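PDB 4BJT: Dna-binding protein RAP1 from Saccharomyces cerevisiae, which binds DNA as a repressor and activator of transcription and works at telomeres, where its C-terminal domain binds a module of Rif1. Local coordinates for residues 140-143 against 144-148; 92-95 against 96-99; 108-111 against 112-116. One frame throughout, in Å; residues are numbered along the deposited sequence.

Interaction 1 (140-143 against 144-148); sequences FPRY and FLNMF
Tyr-143 turns its ring edge toward the face of the Phe-144 ring, an edge-to-face pair with planes at 70° and centroids 5.8 Å apart. The same Phe-144 ring reaches the edge of Phe-140: Phe-144 CE2 lies in the plane of the Phe-140 ring, 3.6 Å from Phe-140 CD1. Phe-140 and Phe-144 point the same way, side by side. The Tyr-143 ring also meets Met-147, whose SD sits 4.0 Å from Tyr-143 CE1, an oblique Met-aromatic contact. The extended Met-147 chain brings the sulfur there.

On the polar side, Arg-142 O takes two bonds from one residue. Asn-146 N gives the helical bond, and Asn-146 ND2 adds a second at 2.8 Å, with an N-H...O angle of 173°. The carbonyl oxygen lies in the amide plane. The amide stands beside the Arg-142 chain, since CG of Asn-146 is anti to its own carbonyl carbon (chi1 -73°). ND2 also binds Tyr-58 O. A leucine in place of Asn-146 would probably leave Tyr-58 O without this donor and Arg-142 O with the helical bond as its remaining grip here.

Arg-142 forms salt bridges to Asp-59 and Glu-55, and Tyr-143 OH binds Asn-153. Within the all-helical domain, Phe-140 and Phe-144 pack on helix 123-132, while Pro-141 and Leu-145 rest on helix 88-99.

Interaction 2 (92-95 against 96-99); sequences MDKL and HEVI
Leu-95 and Ile-99 meet one helical turn apart, with Leu-95 CD1 4.1 Å from Ile-99 CG2. The two side chains slant across each other, and at this distance their methyl groups touch only lightly. Ile-99 also lies over the backbone of the turn before it. Its CG1 comes within 3.4 Å of Leu-95 O. This follows from its first torsion (chi1 69°), which sets CG1 between the backbone N and the carbonyl carbon.

On another side of the helix, Lys-94 and Glu-97 form a long salt bridge, NZ to OE1 3.8 Å. The Lys-94 chain bends at chi2 (69°), and its CD passes 3.7 Å from the same oxygen, OE1 of Glu-97. Glu-97 comes to meet it with an extended chain. At this length the attraction is probably mostly electrostatic, and the ammonium is probably not fixed in one orientation.

A water donates to Asp-93 O at 2.7 Å and also approaches His-96 ND1. His-96 has a second conformer, so the water's link to ND1 is doubtful.

The helical backbone sets the spacing of these residues. Four successive i to i+4 bonds run from Met-92 O to Ile-99 N. The last, Ile-99 N to Leu-95 O, is nearly straight at 177°. His-96 O also accepts from Ser-100 OG.

The helix lies between two others. Met-92, Leu-95 and Ile-99 pack on helix 140-150, and Leu-95 and Val-98 pack on Leu-115 of helix 108-119. Lys-94 reaches Glu-118 and Thr-119 of that same helix.

Interaction 3 (108-111 against 112-116); sequences AEKL and VQDLC
Lys-110 and Asp-114 form a salt bridge one turn apart, NZ to OD2 3.2 Å. The Lys-110 chain is extended until chi4 (-35°), where a bend swings the ammonium to the carboxylate. The bond uses the syn lone pair of OD2, the side facing OD1, and OD2 has a second partner in the hydroxyl of Tyr-103, which probably helps fix the carboxylate.

Elsewhere on the helix, a water donates to Gln-113 OE1 at 3.0 Å and, more weakly, to Glu-109 OE2. Gln-113 OE1 also accepts from Lys-123 NZ, and its NE2 binds Asp-117. Both ends of this amide are thereby engaged, which should hold it against flipping.

On the apolar side, Leu-111 and Leu-115 pack together. Leu-111 CG lies 3.8 Å from Leu-115 CD1, the side chains slanting across each other. Val-112 folds back on its own helix, with CG2 3.3 Å from Ala-108 O. Leu-111 and Leu-115 both touch Val-98 of helix 88-99, Val-112 touches Thr-127 and Leu-130 of helix 123-132, and Ala-108, Leu-111 and Val-112 also meet the bound peptide, the two larger residues against apolar side chains.

The helix is therefore amphipathic. This chemistry implies that the apolar side serves both the core and the bound peptide, while Lys-110 and Asp-114 pair on another side.

Overall arrangement
The three contacts lie on three helices that touch one another. Interaction 2 is in the middle, with its centre about 12 Å from the centres of interactions 1 and 3, whose own centres are about 18 Å apart. It joins interaction 1 where Pro-141 CG meets Ile-99 CD1 at 3.4 Å. It joins interaction 3 through Leu-115, whose CD2 lies 3.6 Å from Leu-95 CD1. Interactions 1 and 3 also touch directly, Phe-140 CZ to Leu-115 CD1 at 3.8 Å. Leu-115 thus meets both other contacts. Leu-111 and Val-112 of interaction 3 meet the bound peptide, and through Val-98, Leu-95 and Leu-115 apolar contacts continue to helix 140-150.

Interaction 1 (140-143 against 144-148)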
loop_
_atom_site.group_PDB
_atom_site.type_symbol
_atom_site.label_atom_id
_atom_site.label_comp_id
_atom_site.label_asym_id
_atom_site.label_seq_id
_atom_site.Cartn_x
_atom_site.Cartn_y
_atom_site.Cartn_z
ATOM N N PHE C 140 -2.676 -3.234 -1.042
ATOM C CA PHE C 140 -3.121 -1.946 -1.637
ATOM C C PHE C 140 -4.390 -1.424 -1.007
ATOM O O PHE C 140 -4.472 -0.249 -0.628
ATOM C CB PHE C 140 -3.351 -2.062 -3.146
ATOM C CG PHE C 140 -2.362 -1.297 -3.959
ATOM C CD1 PHE C 140 -2.494 0.055 -4.128
ATOM C CD2 PHE C 140 -1.300 -1.934 -4.555
ATOM C CE1 PHE C 140 -1.582 0.774 -4.904
ATOM C CE2 PHE C 140 -0.372 -1.212 -5.290
ATOM C CZ PHE C 140 -0.543 0.135 -5.485
ATOM N N PRO C 141 -5.447 -2.244 -0.871
ATOM C CA PRO C 141 -6.680 -1.715 -0.257
ATOM C C PRO C 141 -6.465 -1.211 1.167
ATOM O O PRO C 141 -6.951 -0.150 1.554
ATOM C CB PRO C 141 -7.647 -2.896 -0.337
ATOM C CG PRO C 141 -7.147 -3.687 -1.500
ATOM C CD PRO C 141 -5.643 -3.620 -1.339
ATOM N N ARG C 142 -5.667 -1.949 1.932
ATOM C CA ARG C 142 -5.329 -1.582 3.285
ATOM C C ARG C 142 -4.667 -0.194 3.314
ATOM O O ARG C 142 -4.912 0.604 4.218
ATOM C CB ARG C 142 -4.327 -2.641 3.824
ATOM C CG ARG C 142 -4.042 -2.462 5.254
ATOM C CD ARG C 142 -3.094 -3.540 5.789
ATOM N NE ARG C 142 -3.672 -4.876 5.678
ATOM C CZ ARG C 142 -3.094 -5.986 6.148
ATOM N NH1 ARG C 142 -1.885 -5.935 6.682
ATOM N NH2 ARG C 142 -3.710 -7.160 6.053
ATOM N N TYR C 143 -3.785 0.070 2.354
ATOM C CA TYR C 143 -3.087 1.346 2.293
ATOM C C TYR C 143 -4.099 2.468 2.197
ATOM O O TYR C 143 -4.074 3.393 3.009
ATOM C CB TYR C 143 -2.110 1.371 1.113
ATOM C CG TYR C 143 -1.227 2.603 1.098
ATOM C CD1 TYR C 143 -1.733 3.846 0.720
ATOM C CD2 TYR C 143 0.086 2.547 1.550
ATOM C CE1 TYR C 143 -0.940 4.984 0.750
ATOM C CE2 TYR C 143 0.910 3.670 1.523
ATOM C CZ TYR C 143 0.395 4.889 1.133
ATOM O OH TYR C 143 1.245 5.967 1.159
ATOM N N PHE C 144 -5.006 2.388 1.234
ATOM C CA PHE C 144 -5.983 3.491 1.058
ATOM C C PHE C 144 -6.969 3.605 2.201
ATOM O O PHE C 144 -7.250 4.717 2.639
ATOM C CB PHE C 144 -6.713 3.364 -0.282
ATOM C CG PHE C 144 -5.817 3.683 -1.442
ATOM C CD1 PHE C 144 -5.418 4.977 -1.686
ATOM C CD2 PHE C 144 -5.322 2.684 -2.251
ATOM C CE1 PHE C 144 -4.552 5.271 -2.737
ATOM C CE2 PHE C 144 -4.432 2.983 -3.286
ATOM C CZ PHE C 144 -4.062 4.274 -3.520
ATOM N N LEU C 145 -7.505 2.484 2.720
ATOM C CA LEU C 145 -8.457 2.605 3.820
ATOM C C LEU C 145 -7.839 3.299 5.004
ATOM O O LEU C 145 -8.487 4.123 5.641
ATOM C CB LEU C 145 -8.968 1.241 4.268
ATOM C CG LEU C 145 -9.903 0.526 3.298
ATOM C CD1 LEU C 145 -10.002 -0.973 3.641
ATOM C CD2 LEU C 145 -11.286 1.183 3.284
ATOM N N ASN C 146 -6.589 2.930 5.350
ATOM C CA ASN C 146 -5.930 3.508 6.519
ATOM C C ASN C 146 -5.474 4.938 6.257
ATOM O O ASN C 146 -5.620 5.790 7.121
ATOM C CB ASN C 146 -4.816 2.594 7.019
ATOM C CG ASN C 146 -5.412 1.383 7.695
ATOM O OD1 ASN C 146 -5.674 1.398 8.890
ATOM N ND2 ASN C 146 -5.674 0.356 6.948
ATOM N N MET C 147 -4.981 5.230 5.060
ATOM C CA MET C 147 -4.630 6.589 4.664
ATOM C C MET C 147 -5.841 7.497 4.816
ATOM O O MET C 147 -5.765 8.576 5.401
ATOM C CB MET C 147 -4.158 6.581 3.200
ATOM C CG MET C 147 -3.888 7.987 2.629
ATOM S SD MET C 147 -3.736 7.818 0.839
ATOM C CE MET C 147 -3.528 9.550 0.275
ATOM N N PHE C 148 -6.960 7.062 4.272
ATOM C CA PHE C 148 -8.171 7.868 4.305
ATOM C C PHE C 148 -8.768 8.006 5.694
ATOM O O PHE C 148 -9.189 9.111 6.057
ATOM C CB PHE C 148 -9.226 7.291 3.370
ATOM C CG PHE C 148 -8.908 7.174 1.894
ATOM C CD1 PHE C 148 -7.952 7.987 1.304
ATOM C CD2 PHE C 148 -9.740 6.452 1.054
ATOM C CE1 PHE C 148 -7.738 7.948 -0.074
ATOM C CE2 PHE C 148 -9.526 6.426 -0.311
ATOM C CZ PHE C 148 -8.565 7.220 -0.869
#

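Interaction 2 (92-95 against 96-99)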
loop_
_atom_site.group_PDB
_atom_site.type_symbol
_atom_site.label_atom_id
_atom_site.label_comp_id
_atom_site.label_asym_id
_atom_site.label_seq_id
_atom_site.Cartn_x
_atom_site.Cartn_y
_atom_site.Cartn_z
ATOM N N MET C 92 -13.081 1.819 -3.669
ATOM C CA MET C 92 -12.458 0.601 -3.152
ATOM C C MET C 92 -12.868 -0.599 -3.988
ATOM O O MET C 92 -12.048 -1.477 -4.232
ATOM C CB MET C 92 -12.831 0.350 -1.678
ATOM C CG MET C 92 -12.322 1.408 -0.730
ATOM S SD MET C 92 -10.507 1.613 -0.717
ATOM C CE MET C 92 -9.989 0.023 -0.361
ATOM N N ASP C 93 -14.105 -0.655 -4.427
ATOM C CA ASP C 93 -14.558 -1.770 -5.229
ATOM C C ASP C 93 -13.892 -1.754 -6.623
ATOM O O ASP C 93 -13.529 -2.823 -7.114
ATOM C CB ASP C 93 -16.089 -1.816 -5.287
ATOM C CG ASP C 93 -16.736 -2.154 -3.935
ATOM O OD1 ASP C 93 -16.005 -2.467 -2.978
ATOM O OD2 ASP C 93 -17.953 -1.971 -3.799
ATOM N N LYS C 94 -13.637 -0.562 -7.219
ATOM C CA LYS C 94 -12.899 -0.495 -8.491
ATOM C C LYS C 94 -11.445 -0.915 -8.275
ATOM O O LYS C 94 -10.884 -1.629 -9.101
ATOM C CB LYS C 94 -12.973 0.902 -9.126
ATOM C CG LYS C 94 -12.474 0.944 -10.553
ATOM C CD LYS C 94 -13.408 0.189 -11.503
ATOM C CE LYS C 94 -12.909 0.170 -12.915
ATOM N NZ LYS C 94 -13.968 -0.282 -13.875
ATOM N N LEU C 95 -10.850 -0.480 -7.165
ATOM C CA LEU C 95 -9.473 -0.834 -6.814
ATOM C C LEU C 95 -9.371 -2.358 -6.728
ATOM O O LEU C 95 -8.453 -2.936 -7.304
ATOM C CB LEU C 95 -9.074 -0.158 -5.506
ATOM C CG LEU C 95 -7.682 -0.520 -4.977
ATOM C CD1 LEU C 95 -6.589 -0.011 -5.925
ATOM C CD2 LEU C 95 -7.470 0.060 -3.616
ATOM N N HIS C 96 -10.342 -3.013 -6.042
ATOM C CA HIS C 96 -10.380 -4.486 -5.938
ATOM C C HIS C 96 -10.379 -5.131 -7.323
ATOM O O HIS C 96 -9.633 -6.080 -7.552
ATOM C CB HIS C 96 -11.625 -4.948 -5.157
ATOM C CG HIS C 96 -11.745 -6.438 -5.030
ATOM N ND1 HIS C 96 -12.556 -7.179 -5.882
ATOM C CD2 HIS C 96 -11.116 -7.286 -4.186
ATOM C CE1 HIS C 96 -12.420 -8.442 -5.503
ATOM N NE2 HIS C 96 -11.560 -8.553 -4.490
ATOM N N GLU C 97 -11.206 -4.626 -8.236
ATOM C CA GLU C 97 -11.295 -5.142 -9.610
ATOM C C GLU C 97 -9.934 -5.025 -10.347
ATOM O O GLU C 97 -9.479 -6.007 -10.955
ATOM C CB GLU C 97 -12.422 -4.412 -10.364
ATOM C CG GLU C 97 -12.758 -4.944 -11.743
ATOM C CD GLU C 97 -13.822 -4.142 -12.475
ATOM O OE1 GLU C 97 -14.553 -3.364 -11.820
ATOM O OE2 GLU C 97 -13.936 -4.309 -13.712
ATOM N N VAL C 98 -9.228 -3.893 -10.194
ATOM C CA VAL C 98 -7.921 -3.716 -10.844
ATOM C C VAL C 98 -6.892 -4.683 -10.285
ATOM O O VAL C 98 -6.239 -5.409 -11.051
ATOM C CB VAL C 98 -7.400 -2.263 -10.696
ATOM C CG1 VAL C 98 -5.954 -2.139 -11.203
ATOM C CG2 VAL C 98 -8.302 -1.281 -11.436
ATOM N N ILE C 99 -6.729 -4.682 -8.957
ATOM C CA ILE C 99 -5.680 -5.492 -8.330
ATOM C C ILE C 99 -5.971 -6.993 -8.380
ATOM O O ILE C 99 -5.031 -7.764 -8.143
ATOM C CB ILE C 99 -5.304 -5.022 -6.908
ATOM C CG1 ILE C 99 -6.439 -5.291 -5.898
ATOM C CG2 ILE C 99 -4.825 -3.544 -6.918
ATOM C CD1 ILE C 99 -6.158 -4.837 -4.558
HETATM O O HOH W 1 -14.858 -5.185 -6.890
#

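Interaction 3 (108-111 against 112-116)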
loop_
_atom_site.group_PDB
_atom_site.type_symbol
_atom_site.label_atom_id
_atom_site.label_comp_id
_atom_site.label_asym_id
_atom_site.label_seq_id
_atom_site.Cartn_x
_atom_site.Cartn_y
_atom_site.Cartn_z
ATOM N N ALA C 108 4.786 -4.455 -13.063
ATOM C CA ALA C 108 4.447 -3.278 -12.250
ATOM C C ALA C 108 4.025 -2.105 -13.148
ATOM O O ALA C 108 3.064 -1.417 -12.804
ATOM C CB ALA C 108 5.619 -2.881 -11.361
ATOM N N GLU C 109 4.660 -1.916 -14.325
ATOM C CA GLU C 109 4.267 -0.821 -15.226
ATOM C C GLU C 109 2.803 -0.918 -15.735
ATOM O O GLU C 109 2.089 0.098 -15.776
ATOM C CB GLU C 109 5.264 -0.703 -16.402
ATOM C CG GLU C 109 4.878 0.291 -17.488
ATOM C CD GLU C 109 4.667 1.761 -17.152
ATOM O OE1 GLU C 109 4.316 2.083 -15.994
ATOM O OE2 GLU C 109 4.801 2.593 -18.079
ATOM N N LYS C 110 2.347 -2.121 -16.112
ATOM C CA LYS C 110 0.963 -2.313 -16.561
ATOM C C LYS C 110 -0.015 -2.029 -15.400
ATOM O O LYS C 110 -1.056 -1.400 -15.605
ATOM C CB LYS C 110 0.744 -3.742 -17.039
ATOM C CG LYS C 110 -0.624 -3.964 -17.684
ATOM C CD LYS C 110 -0.877 -5.449 -17.938
ATOM C CE LYS C 110 -2.118 -5.760 -18.754
ATOM N NZ LYS C 110 -3.262 -4.838 -18.499
ATOM N N LEU C 111 0.317 -2.526 -14.209
ATOM C CA LEU C 111 -0.532 -2.297 -13.040
ATOM C C LEU C 111 -0.689 -0.786 -12.787
ATOM O O LEU C 111 -1.798 -0.289 -12.569
ATOM C CB LEU C 111 0.077 -3.001 -11.810
ATOM C CG LEU C 111 -0.560 -2.654 -10.466
ATOM C CD1 LEU C 111 -2.008 -3.064 -10.424
ATOM C CD2 LEU C 111 0.169 -3.316 -9.364
ATOM N N VAL C 112 0.446 -0.078 -12.752
ATOM C CA VAL C 112 0.481 1.361 -12.525
ATOM C C VAL C 112 -0.363 2.081 -13.582
ATOM O O VAL C 112 -1.111 3.015 -13.247
ATOM C CB VAL C 112 1.948 1.848 -12.443
ATOM C CG1 VAL C 112 2.079 3.346 -12.600
ATOM C CG2 VAL C 112 2.587 1.382 -11.126
ATOM N N GLN C 113 -0.289 1.636 -14.854
ATOM C CA GLN C 113 -1.121 2.245 -15.889
ATOM C C GLN C 113 -2.610 2.002 -15.650
ATOM O O GLN C 113 -3.419 2.912 -15.785
ATOM C CB GLN C 113 -0.720 1.728 -17.287
ATOM C CG GLN C 113 -1.420 2.455 -18.435
ATOM C CD GLN C 113 -1.006 3.904 -18.492
ATOM O OE1 GLN C 113 0.178 4.216 -18.583
ATOM N NE2 GLN C 113 -1.948 4.826 -18.361
ATOM N N ASP C 114 -2.978 0.792 -15.237
ATOM C CA ASP C 114 -4.378 0.469 -14.978
ATOM C C ASP C 114 -4.910 1.223 -13.741
ATOM O O ASP C 114 -6.053 1.702 -13.747
ATOM C CB ASP C 114 -4.546 -1.040 -14.807
ATOM C CG ASP C 114 -4.172 -1.856 -16.043
ATOM O OD1 ASP C 114 -4.106 -1.271 -17.150
ATOM O OD2 ASP C 114 -3.886 -3.061 -15.892
ATOM N N LEU C 115 -4.060 1.419 -12.726
ATOM C CA LEU C 115 -4.472 2.181 -11.528
ATOM C C LEU C 115 -4.701 3.658 -11.861
ATOM O O LEU C 115 -5.502 4.343 -11.209
ATOM C CB LEU C 115 -3.418 2.057 -10.430
ATOM C CG LEU C 115 -3.342 0.674 -9.769
ATOM C CD1 LEU C 115 -2.066 0.541 -8.954
ATOM C CD2 LEU C 115 -4.581 0.401 -8.887
ATOM N N CYS C 116 -3.993 4.158 -12.859
ATOM C CA CYS C 116 -4.169 5.515 -13.358
ATOM C C CYS C 116 -5.490 5.609 -14.164
ATOM O O CYS C 116 -6.365 6.426 -13.850
ATOM C CB CYS C 116 -2.948 5.870 -14.202
ATOM S SG CYS C 116 -3.114 7.383 -15.159
HETATM O O HOH W 2 2.178 2.248 -19.509
#